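Leucine aminopeptidase A1, chloroplastic (Solanum lycopersicum, PDB 5D8N) removes N-terminal amino acids, preferably leucine, from peptides as a two-metal homohexameric aminopeptidase of the M17 family and also acts as a protein-folding chaperone. Local coordinates at residues V39-I49 with N66-S74; V439-L450 with Y517-R528. The protein carries 1 engineered substitution. One frame throughout, in Å; residues are numbered along the deposited sequence.

Contact 1. Residues V39-I49 with N66-S74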
loop_
_atom_site.group_PDB
_atom_site.type_symbol
_atom_site.label_atom_id
_atom_site.label_comp_id
_atom_site.label_asym_id
_atom_site.label_seq_id
_atom_site.Cartn_x
_atom_site.Cartn_y
_atom_site.Cartn_z
ATOM N N VAL A 39 -21.268 -57.255 12.873
ATOM C CA VAL A 39 -20.073 -56.441 12.951
ATOM C C VAL A 39 -18.933 -57.154 13.663
ATOM O O VAL A 39 -17.811 -57.166 13.159
ATOM C CB VAL A 39 -20.353 -55.096 13.634
ATOM C CG1 VAL A 39 -19.058 -54.320 13.777
ATOM C CG2 VAL A 39 -21.350 -54.291 12.815
ATOM N N VAL A 40 -19.244 -57.874 14.735
ATOM C CA VAL A 40 -18.209 -58.586 15.492
ATOM C C VAL A 40 -17.630 -59.764 14.731
ATOM O O VAL A 40 -16.545 -60.240 15.067
ATOM C CB VAL A 40 -18.672 -59.093 16.867
ATOM C CG1 VAL A 40 -19.069 -57.921 17.744
ATOM C CG2 VAL A 40 -19.835 -60.065 16.731
ATOM N N GLN A 41 -18.319 -60.190 13.674
ATOM C CA GLN A 41 -17.837 -61.312 12.888
ATOM C C GLN A 41 -17.177 -60.883 11.597
ATOM O O GLN A 41 -16.644 -61.734 10.895
ATOM C CB GLN A 41 -18.952 -62.327 12.619
ATOM C CG GLN A 41 -19.290 -63.143 13.865
ATOM C CD GLN A 41 -20.704 -63.696 13.875
ATOM O OE1 GLN A 41 -21.524 -63.379 14.744
ATOM N NE2 GLN A 41 -20.978 -64.581 12.927
ATOM N N TRP A 42 -17.153 -59.585 11.295
ATOM C CA TRP A 42 -16.605 -59.123 10.028
ATOM C C TRP A 42 -15.085 -59.228 10.060
ATOM O O TRP A 42 -14.480 -58.966 11.084
ATOM C CB TRP A 42 -17.041 -57.684 9.720
ATOM C CG TRP A 42 -16.528 -57.172 8.410
ATOM C CD1 TRP A 42 -17.059 -57.378 7.162
ATOM C CD2 TRP A 42 -15.284 -56.501 8.207
ATOM N NE1 TRP A 42 -16.222 -56.848 6.203
ATOM C CE2 TRP A 42 -15.148 -56.270 6.828
ATOM C CE3 TRP A 42 -14.318 -55.984 9.076
ATOM C CZ2 TRP A 42 -14.063 -55.585 6.301
ATOM C CZ3 TRP A 42 -13.214 -55.376 8.552
ATOM C CH2 TRP A 42 -13.093 -55.175 7.176
ATOM N N GLN A 43 -14.493 -59.670 8.954
ATOM C CA GLN A 43 -13.051 -59.843 8.847
ATOM C C GLN A 43 -12.473 -59.111 7.623
ATOM O O GLN A 43 -13.031 -59.105 6.524
ATOM C CB GLN A 43 -12.670 -61.335 8.863
ATOM C CG GLN A 43 -12.192 -61.897 10.213
ATOM C CD GLN A 43 -10.848 -61.352 10.708
ATOM O OE1 GLN A 43 -10.003 -60.894 9.925
ATOM N NE2 GLN A 43 -10.623 -61.453 12.018
ATOM N N GLY A 44 -11.414 -58.350 7.874
ATOM C CA GLY A 44 -10.743 -57.571 6.837
ATOM C C GLY A 44 -9.752 -56.628 7.492
ATOM O O GLY A 44 -9.431 -56.797 8.666
ATOM N N ASP A 45 -9.320 -55.600 6.768
ATOM C CA ASP A 45 -8.170 -54.826 7.198
ATOM C C ASP A 45 -8.507 -53.769 8.252
ATOM O O ASP A 45 -7.676 -53.421 9.081
ATOM C CB ASP A 45 -7.507 -54.154 6.006
ATOM C CG ASP A 45 -7.054 -55.141 4.961
ATOM O OD1 ASP A 45 -6.729 -56.284 5.334
ATOM O OD2 ASP A 45 -7.054 -54.795 3.761
ATOM N N LEU A 46 -9.699 -53.208 8.172
ATOM C CA LEU A 46 -10.064 -52.091 9.009
ATOM C C LEU A 46 -11.566 -52.003 9.167
ATOM O O LEU A 46 -12.308 -51.912 8.192
ATOM C CB LEU A 46 -9.549 -50.789 8.402
ATOM C CG LEU A 46 -10.040 -49.512 9.098
ATOM C CD1 LEU A 46 -9.390 -49.328 10.462
ATOM C CD2 LEU A 46 -9.716 -48.343 8.189
ATOM N N LEU A 47 -11.983 -51.911 10.416
ATOM C CA LEU A 47 -13.365 -51.661 10.773
ATOM C C LEU A 47 -13.428 -50.277 11.409
ATOM O O LEU A 47 -12.835 -50.029 12.467
ATOM C CB LEU A 47 -13.819 -52.717 11.792
ATOM C CG LEU A 47 -15.197 -52.490 12.422
ATOM C CD1 LEU A 47 -16.309 -52.499 11.378
ATOM C CD2 LEU A 47 -15.464 -53.554 13.472
ATOM N N ALA A 48 -14.244 -49.417 10.819
ATOM C CA ALA A 48 -14.486 -48.091 11.368
ATOM C C ALA A 48 -15.889 -48.018 11.940
ATOM O O ALA A 48 -16.865 -48.343 11.256
ATOM C CB ALA A 48 -14.337 -47.036 10.270
ATOM N N ILE A 49 -15.981 -47.537 13.170
ATOM C CA ILE A 49 -17.254 -47.435 13.863
ATOM C C ILE A 49 -17.550 -46.008 14.298
ATOM O O ILE A 49 -16.750 -45.360 14.982
ATOM C CB ILE A 49 -17.236 -48.301 15.126
ATOM C CG1 ILE A 49 -17.075 -49.760 14.708
ATOM C CG2 ILE A 49 -18.536 -48.111 15.911
ATOM C CD1 ILE A 49 -16.513 -50.616 15.823
ATOM N N ASN A 66 -22.669 -49.390 25.504
ATOM C CA ASN A 66 -23.049 -49.763 24.148
ATOM C C ASN A 66 -22.789 -51.249 23.871
ATOM O O ASN A 66 -21.671 -51.726 23.996
ATOM C CB ASN A 66 -22.304 -48.889 23.130
ATOM C CG ASN A 66 -22.647 -49.229 21.694
ATOM O OD1 ASN A 66 -21.977 -50.036 21.055
ATOM N ND2 ASN A 66 -23.666 -48.570 21.168
ATOM N N PRO A 67 -23.807 -51.970 23.393
ATOM C CA PRO A 67 -23.657 -53.410 23.170
ATOM C C PRO A 67 -22.544 -53.784 22.176
ATOM O O PRO A 67 -21.785 -54.712 22.439
ATOM C CB PRO A 67 -25.035 -53.827 22.626
ATOM C CG PRO A 67 -25.979 -52.786 23.139
ATOM C CD PRO A 67 -25.190 -51.505 23.187
ATOM N N LEU A 68 -22.507 -53.126 21.016
ATOM C CA LEU A 68 -21.482 -53.409 20.021
ATOM C C LEU A 68 -20.068 -53.111 20.551
ATOM O O LEU A 68 -19.181 -53.962 20.502
ATOM C CB LEU A 68 -21.745 -52.601 18.755
ATOM C CG LEU A 68 -20.612 -52.756 17.746
ATOM C CD1 LEU A 68 -20.487 -54.213 17.334
ATOM C CD2 LEU A 68 -20.842 -51.857 16.543
ATOM N N LEU A 69 -19.884 -51.951 21.164
ATOM C CA LEU A 69 -18.578 -51.621 21.728
ATOM C C LEU A 69 -18.201 -52.513 22.909
ATOM O O LEU A 69 -17.055 -52.955 23.030
ATOM C CB LEU A 69 -18.516 -50.147 22.127
ATOM C CG LEU A 69 -18.649 -49.165 20.964
ATOM C CD1 LEU A 69 -18.663 -47.741 21.490
ATOM C CD2 LEU A 69 -17.500 -49.360 19.994
ATOM N N GLN A 70 -19.172 -52.824 23.755
ATOM C CA GLN A 70 -18.930 -53.753 24.865
ATOM C C GLN A 70 -18.429 -55.111 24.366
ATOM O O GLN A 70 -17.501 -55.699 24.925
ATOM C CB GLN A 70 -20.200 -53.925 25.703
ATOM C CG GLN A 70 -19.980 -54.713 26.992
ATOM C CD GLN A 70 -20.446 -56.144 26.876
ATOM O OE1 GLN A 70 -21.509 -56.406 26.306
ATOM N NE2 GLN A 70 -19.641 -57.078 27.383
ATOM N N GLN A 71 -19.036 -55.621 23.300
ATOM C CA GLN A 71 -18.632 -56.920 22.777
ATOM C C GLN A 71 -17.254 -56.893 22.113
ATOM O O GLN A 71 -16.455 -57.810 22.261
ATOM C CB GLN A 71 -19.665 -57.397 21.759
ATOM C CG GLN A 71 -19.490 -58.861 21.386
ATOM C CD GLN A 71 -20.712 -59.452 20.708
ATOM O OE1 GLN A 71 -21.665 -58.740 20.369
ATOM N NE2 GLN A 71 -20.652 -60.755 20.438
ATOM N N LEU A 72 -16.991 -55.874 21.307
ATOM C CA LEU A 72 -15.667 -55.750 20.702
ATOM C C LEU A 72 -14.574 -55.637 21.763
ATOM O O LEU A 72 -13.550 -56.315 21.707
ATOM C CB LEU A 72 -15.626 -54.536 19.786
ATOM C CG LEU A 72 -16.481 -54.683 18.523
ATOM C CD1 LEU A 72 -16.597 -53.341 17.812
ATOM C CD2 LEU A 72 -15.870 -55.724 17.598
ATOM N N ASP A 73 -14.845 -54.844 22.787
ATOM C CA ASP A 73 -13.893 -54.690 23.872
ATOM C C ASP A 73 -13.654 -56.000 24.615
ATOM O O ASP A 73 -12.505 -56.366 24.861
ATOM C CB ASP A 73 -14.406 -53.646 24.851
ATOM C CG ASP A 73 -13.324 -53.172 25.785
ATOM O OD1 ASP A 73 -12.184 -53.024 25.287
ATOM O OD2 ASP A 73 -13.652 -52.843 26.950
ATOM N N SER A 74 -14.732 -56.735 24.884
ATOM C CA SER A 74 -14.629 -58.052 25.510
ATOM C C SER A 74 -13.697 -58.950 24.720
ATOM O O SER A 74 -12.850 -59.643 25.276
ATOM C CB SER A 74 -15.994 -58.753 25.566
ATOM O OG SER A 74 -16.681 -58.413 26.748
#

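Contact 2. Residues V439-L450 with Y517-R528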
loop_
_atom_site.group_PDB
_atom_site.type_symbol
_atom_site.label_atom_id
_atom_site.label_comp_id
_atom_site.label_asym_id
_atom_site.label_seq_id
_atom_site.Cartn_x
_atom_site.Cartn_y
_atom_site.Cartn_z
ATOM N N VAL A 439 -33.585 -24.225 -3.500
ATOM C CA VAL A 439 -32.128 -24.372 -3.466
ATOM C C VAL A 439 -31.659 -24.608 -2.031
ATOM O O VAL A 439 -30.847 -25.500 -1.791
ATOM C CB VAL A 439 -31.400 -23.197 -4.142
ATOM C CG1 VAL A 439 -29.897 -23.243 -3.894
ATOM C CG2 VAL A 439 -31.661 -23.239 -5.640
ATOM N N VAL A 440 -32.291 -23.936 -1.082
ATOM C CA VAL A 440 -32.007 -24.183 0.327
ATOM C C VAL A 440 -32.348 -25.627 0.724
ATOM O O VAL A 440 -31.566 -26.294 1.407
ATOM C CB VAL A 440 -32.779 -23.201 1.228
ATOM C CG1 VAL A 440 -32.770 -23.665 2.684
ATOM C CG2 VAL A 440 -32.171 -21.822 1.136
ATOM N N GLU A 441 -33.472 -26.146 0.238
ATOM C CA GLU A 441 -33.826 -27.539 0.516
ATOM C C GLU A 441 -32.874 -28.529 -0.164
ATOM O O GLU A 441 -32.510 -29.552 0.415
ATOM C CB GLU A 441 -35.277 -27.806 0.118
ATOM C CG GLU A 441 -36.289 -27.197 1.097
ATOM C CD GLU A 441 -37.738 -27.164 0.597
ATOM O OE1 GLU A 441 -38.035 -27.733 -0.482
ATOM O OE2 GLU A 441 -38.574 -26.490 1.245
ATOM N N ALA A 442 -32.430 -28.203 -1.374
ATOM C CA ALA A 442 -31.504 -29.096 -2.069
ATOM C C ALA A 442 -30.176 -29.175 -1.325
ATOM O O ALA A 442 -29.606 -30.253 -1.209
ATOM C CB ALA A 442 -31.289 -28.621 -3.498
ATOM N N ALA A 443 -29.754 -28.059 -0.739
ATOM C CA ALA A 443 -28.500 -28.008 -0.005
ATOM C C ALA A 443 -28.601 -28.711 1.340
ATOM O O ALA A 443 -27.645 -29.323 1.809
ATOM C CB ALA A 443 -28.056 -26.570 0.202
ATOM N N GLU A 444 -29.759 -28.587 1.970
ATOM C CA GLU A 444 -30.066 -29.364 3.147
ATOM C C GLU A 444 -29.965 -30.873 2.880
ATOM O O GLU A 444 -29.354 -31.587 3.663
ATOM C CB GLU A 444 -31.460 -28.979 3.648
ATOM C CG GLU A 444 -31.952 -29.681 4.904
ATOM C CD GLU A 444 -31.276 -29.173 6.164
ATOM O OE1 GLU A 444 -30.892 -27.980 6.190
ATOM O OE2 GLU A 444 -31.103 -29.980 7.107
ATOM N N ALA A 445 -30.475 -31.342 1.739
ATOM C CA ALA A 445 -30.357 -32.741 1.368
ATOM C C ALA A 445 -28.929 -33.150 1.001
ATOM O O ALA A 445 -28.460 -34.198 1.430
ATOM C CB ALA A 445 -31.335 -33.093 0.240
ATOM N N SER A 446 -28.200 -32.312 0.271
ATOM C CA SER A 446 -26.836 -32.642 -0.131
ATOM C C SER A 446 -25.815 -32.474 0.992
ATOM O O SER A 446 -24.735 -33.056 0.968
ATOM C CB SER A 446 -26.433 -31.730 -1.281
ATOM O OG SER A 446 -26.239 -30.384 -0.867
ATOM N N GLY A 447 -26.118 -31.635 1.970
ATOM C CA GLY A 447 -25.160 -31.336 3.005
ATOM C C GLY A 447 -24.258 -30.154 2.720
ATOM O O GLY A 447 -23.454 -29.785 3.571
ATOM N N GLU A 448 -24.433 -29.504 1.569
ATOM C CA GLU A 448 -23.587 -28.372 1.201
ATOM C C GLU A 448 -24.072 -27.089 1.887
ATOM O O GLU A 448 -25.259 -26.911 2.157
ATOM C CB GLU A 448 -23.549 -28.223 -0.317
ATOM C CG GLU A 448 -22.850 -29.388 -0.998
ATOM C CD GLU A 448 -22.383 -29.089 -2.429
ATOM O OE1 GLU A 448 -23.225 -28.732 -3.281
ATOM O OE2 GLU A 448 -21.215 -29.410 -2.750
ATOM N N LYS A 449 -23.150 -26.166 2.131
ATOM C CA LYS A 449 -23.444 -24.931 2.871
ATOM C C LYS A 449 -23.612 -23.746 1.944
ATOM O O LYS A 449 -22.707 -23.418 1.170
ATOM C CB LYS A 449 -22.329 -24.582 3.855
ATOM C CG LYS A 449 -22.097 -25.620 4.939
ATOM C CD LYS A 449 -20.897 -25.237 5.799
ATOM C CE LYS A 449 -20.606 -26.412 6.726
ATOM N NZ LYS A 449 -19.804 -26.076 7.924
ATOM N N LEU A 450 -24.760 -23.082 2.093
ATOM C CA LEU A 450 -25.054 -21.850 1.378
ATOM C C LEU A 450 -26.018 -20.991 2.178
ATOM O O LEU A 450 -26.649 -21.455 3.126
ATOM C CB LEU A 450 -25.567 -22.144 -0.048
ATOM C CG LEU A 450 -26.785 -23.036 -0.266
ATOM C CD1 LEU A 450 -28.081 -22.307 0.048
ATOM C CD2 LEU A 450 -26.837 -23.533 -1.694
ATOM N N TYR A 517 -17.419 -28.602 -4.965
ATOM C CA TYR A 517 -18.599 -27.966 -4.415
ATOM C C TYR A 517 -19.611 -27.640 -5.495
ATOM O O TYR A 517 -19.291 -27.006 -6.493
ATOM C CB TYR A 517 -18.225 -26.699 -3.641
ATOM C CG TYR A 517 -19.416 -25.978 -3.061
ATOM C CD1 TYR A 517 -20.122 -25.044 -3.806
ATOM C CD2 TYR A 517 -19.782 -26.161 -1.742
ATOM C CE1 TYR A 517 -21.274 -24.458 -3.306
ATOM C CE2 TYR A 517 -20.832 -25.459 -1.181
ATOM C CZ TYR A 517 -21.618 -24.661 -1.982
ATOM O OH TYR A 517 -22.677 -23.985 -1.412
ATOM N N GLY A 518 -20.871 -27.911 -5.186
ATOM C CA GLY A 518 -21.996 -27.519 -6.011
ATOM C C GLY A 518 -22.658 -28.727 -6.659
ATOM O O GLY A 518 -23.861 -28.678 -6.955
ATOM N N VAL A 519 -21.864 -29.728 -7.050
ATOM C CA VAL A 519 -22.385 -30.829 -7.853
ATOM C C VAL A 519 -23.542 -31.464 -7.121
ATOM O O VAL A 519 -24.619 -31.634 -7.679
ATOM C CB VAL A 519 -21.307 -31.879 -8.166
ATOM C CG1 VAL A 519 -21.907 -33.089 -8.832
ATOM C CG2 VAL A 519 -20.236 -31.293 -9.068
ATOM N N SER A 520 -23.333 -31.851 -5.877
ATOM C CA SER A 520 -24.368 -32.601 -5.167
ATOM C C SER A 520 -25.639 -31.792 -5.007
ATOM O O SER A 520 -26.744 -32.328 -5.092
ATOM C CB SER A 520 -23.862 -33.127 -3.813
ATOM O OG SER A 520 -23.412 -32.031 -3.012
ATOM N N THR A 521 -25.500 -30.508 -4.698
ATOM C CA THR A 521 -26.667 -29.651 -4.539
ATOM C C THR A 521 -27.440 -29.501 -5.864
ATOM O O THR A 521 -28.682 -29.584 -5.900
ATOM C CB THR A 521 -26.283 -28.275 -3.963
ATOM O OG1 THR A 521 -25.686 -28.443 -2.670
ATOM C CG2 THR A 521 -27.477 -27.363 -3.830
ATOM N N LEU A 522 -26.717 -29.290 -6.958
ATOM C CA LEU A 522 -27.377 -29.169 -8.242
ATOM C C LEU A 522 -28.138 -30.439 -8.632
ATOM O O LEU A 522 -29.241 -30.381 -9.188
ATOM C CB LEU A 522 -26.386 -28.800 -9.340
ATOM C CG LEU A 522 -25.720 -27.419 -9.198
ATOM C CD1 LEU A 522 -24.728 -27.193 -10.324
ATOM C CD2 LEU A 522 -26.707 -26.278 -9.081
ATOM N N VAL A 523 -27.515 -31.584 -8.400
ATOM C CA VAL A 523 -28.165 -32.850 -8.686
ATOM C C VAL A 523 -29.452 -32.965 -7.869
ATOM O O VAL A 523 -30.501 -33.358 -8.416
ATOM C CB VAL A 523 -27.243 -34.057 -8.442
ATOM C CG1 VAL A 523 -28.032 -35.367 -8.467
ATOM C CG2 VAL A 523 -26.134 -34.067 -9.478
ATOM N N GLU A 524 -29.358 -32.699 -6.567
ATOM C CA GLU A 524 -30.554 -32.764 -5.726
ATOM C C GLU A 524 -31.611 -31.818 -6.255
ATOM O O GLU A 524 -32.798 -32.134 -6.242
ATOM C CB GLU A 524 -30.263 -32.437 -4.264
ATOM C CG GLU A 524 -29.544 -33.556 -3.519
ATOM C CD GLU A 524 -30.391 -34.819 -3.328
ATOM O OE1 GLU A 524 -31.638 -34.717 -3.279
ATOM O OE2 GLU A 524 -29.781 -35.884 -3.091
ATOM N N TRP A 525 -31.210 -30.618 -6.654
ATOM C CA TRP A 525 -32.185 -29.646 -7.117
ATOM C C TRP A 525 -32.895 -30.135 -8.382
ATOM O O TRP A 525 -34.101 -29.983 -8.539
ATOM C CB TRP A 525 -31.501 -28.302 -7.396
ATOM C CG TRP A 525 -32.426 -27.261 -7.960
ATOM C CD1 TRP A 525 -33.431 -26.612 -7.299
ATOM C CD2 TRP A 525 -32.478 -26.809 -9.311
ATOM N NE1 TRP A 525 -33.988 -25.661 -8.115
ATOM C CE2 TRP A 525 -33.467 -25.805 -9.371
ATOM C CE3 TRP A 525 -31.681 -27.037 -10.438
ATOM C CZ2 TRP A 525 -33.701 -25.056 -10.521
ATOM C CZ3 TRP A 525 -31.936 -26.319 -11.600
ATOM C CH2 TRP A 525 -32.919 -25.314 -11.617
ATOM N N VAL A 526 -32.134 -30.637 -9.347
ATOM C CA VAL A 526 -32.729 -31.191 -10.571
ATOM C C VAL A 526 -33.723 -32.302 -10.256
ATOM O O VAL A 526 -34.826 -32.322 -10.803
ATOM C CB VAL A 526 -31.642 -31.718 -11.546
ATOM C CG1 VAL A 526 -32.240 -32.531 -12.679
ATOM C CG2 VAL A 526 -30.866 -30.540 -12.108
ATOM N N LEU A 527 -33.320 -33.211 -9.371
ATOM C CA LEU A 527 -34.140 -34.351 -9.003
ATOM C C LEU A 527 -35.413 -33.983 -8.258
ATOM O O LEU A 527 -36.414 -34.686 -8.372
ATOM C CB LEU A 527 -33.350 -35.301 -8.124
ATOM C CG LEU A 527 -32.307 -36.102 -8.910
ATOM C CD1 LEU A 527 -31.697 -37.154 -7.997
ATOM C CD2 LEU A 527 -32.920 -36.765 -10.122
ATOM N N ARG A 528 -35.397 -32.865 -7.539
ATOM C CA ARG A 528 -36.560 -32.472 -6.757
ATOM C C ARG A 528 -37.487 -31.629 -7.620
ATOM O O ARG A 528 -38.534 -31.203 -7.176
ATOM C CB ARG A 528 -36.131 -31.709 -5.505
ATOM C CG ARG A 528 -35.628 -32.652 -4.412
ATOM C CD ARG A 528 -34.607 -32.062 -3.430
ATOM N NE ARG A 528 -33.896 -33.147 -2.742
ATOM C CZ ARG A 528 -34.355 -33.807 -1.674
ATOM N NH1 ARG A 528 -35.415 -33.360 -1.002
ATOM N NH2 ARG A 528 -33.729 -34.901 -1.247
HETATM O O HOH W 1 -22.436 -32.886 -0.685
HETATM O O HOH W 2 -20.558 -31.398 -4.502
#

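Contact 1. Residues V39-I49 with N66-S74
I49 and L72 meet tip to tip at the closest point of this interface: CD1 of I49 lies 3.4 Å from CD1 of L72, tighter than usual van der Waals contact. Both residues are buried. With CG anti to the carbonyl carbon (chi1 -69°), L72 leans into the interface, and its extended chi2 directs CD1 to I49 and, more loosely, L47, while CD2 reaches CG1 of V40 at 3.9 Å. CG2 of I49 is in looser contact with CD2 of L68 and CD2 of L69. L68 crosses V39 at about a right angle, its CD1 touching both CB and CG1 of V39, each at 3.8 Å.

Toward solvent the packing changes character. Q71, an exposed residue with an extended chain, crosses V40 at about a right angle and lays its aliphatic part and amide against the two valine methyls; CD of Q71 comes within 3.7 Å of V40 CG1.

At the buried start of the helix, N66 is the N-cap: its OD1 accepts from L69 N in the carbonyl plane at 2.8 Å, nearly straight (169°). The ND2 of N66 is bonded to the carbonyl of A145, in the loop that follows strand 139-144.

Helix 67-75 is thus held against one side of the six-stranded sheet of the N-terminal, macro-like domain, and the short 3-10 turn 39-41 shares that side. Between these segments the fit, apolar apart from the glutamine amide, probably rests on shape and burial; directional bonds such as N66 to A145 lie outside it.

Contact 2. Residues V439-L450 with Y517-R528
E448 turns its CG anti to the carbonyl carbon (chi1 -67°) and then extends, carrying its carboxylate to the start of helix 519-527, where T521, its OG1 set likewise, meets it. OE1 of E448 accepts T521 OG1 on its anti lone pair at 2.6 Å and T521 N from above the carboxylate plane at 3.2 Å. OE2 takes the N-H of G518, the N-cap, at 2.9 Å, almost straight (174°). A water links OE2 to S520 N. The helix start would probably stabilise the negative charge.

S446 donates its OG to T521 OG1 (2.7 Å) and accepts from E448 N, an ST turn that sets the glutamate. Y517 OH binds K449 O at 2.6 Å from above the carbonyl plane, with E448 CD over one ring face.

Farther along, A442 CB packs against CB and the backbone N of W525, and A445 CB lies over one face of the R528 guanidinium, 3.3 Å from NH2. NE and NH2 of R528 both bond E524 OE1 side-on in a salt bridge; OE2 of E524 bonds Y205. T521 is a knob among V439, A442, A443 and S446, knobs-into-holes packing of helices crossing at 120° in the M17 catalytic domain.

How the contacts relate
Following the chain from the N terminus, contact 1 is made first: 39-49 runs through a 3-10 turn and a loop into the first half of strand 46-52, and after a connection of 16 residues helix 67-75 returns to pack beside it, a local closure within the N-terminal domain. Contact 2 comes later and spans 66 residues, bringing the C-terminal helix 519-527 back to helix 433-446 of the catalytic domain, next to strand 406-411 of its eight-stranded sheet. The two are in series, neither nested nor crossed, with centres about 34 Å and nearest atoms about 20 Å apart. Only contact 2 reaches another chain, through a salt bridge of K449 with E456 of the second subunit.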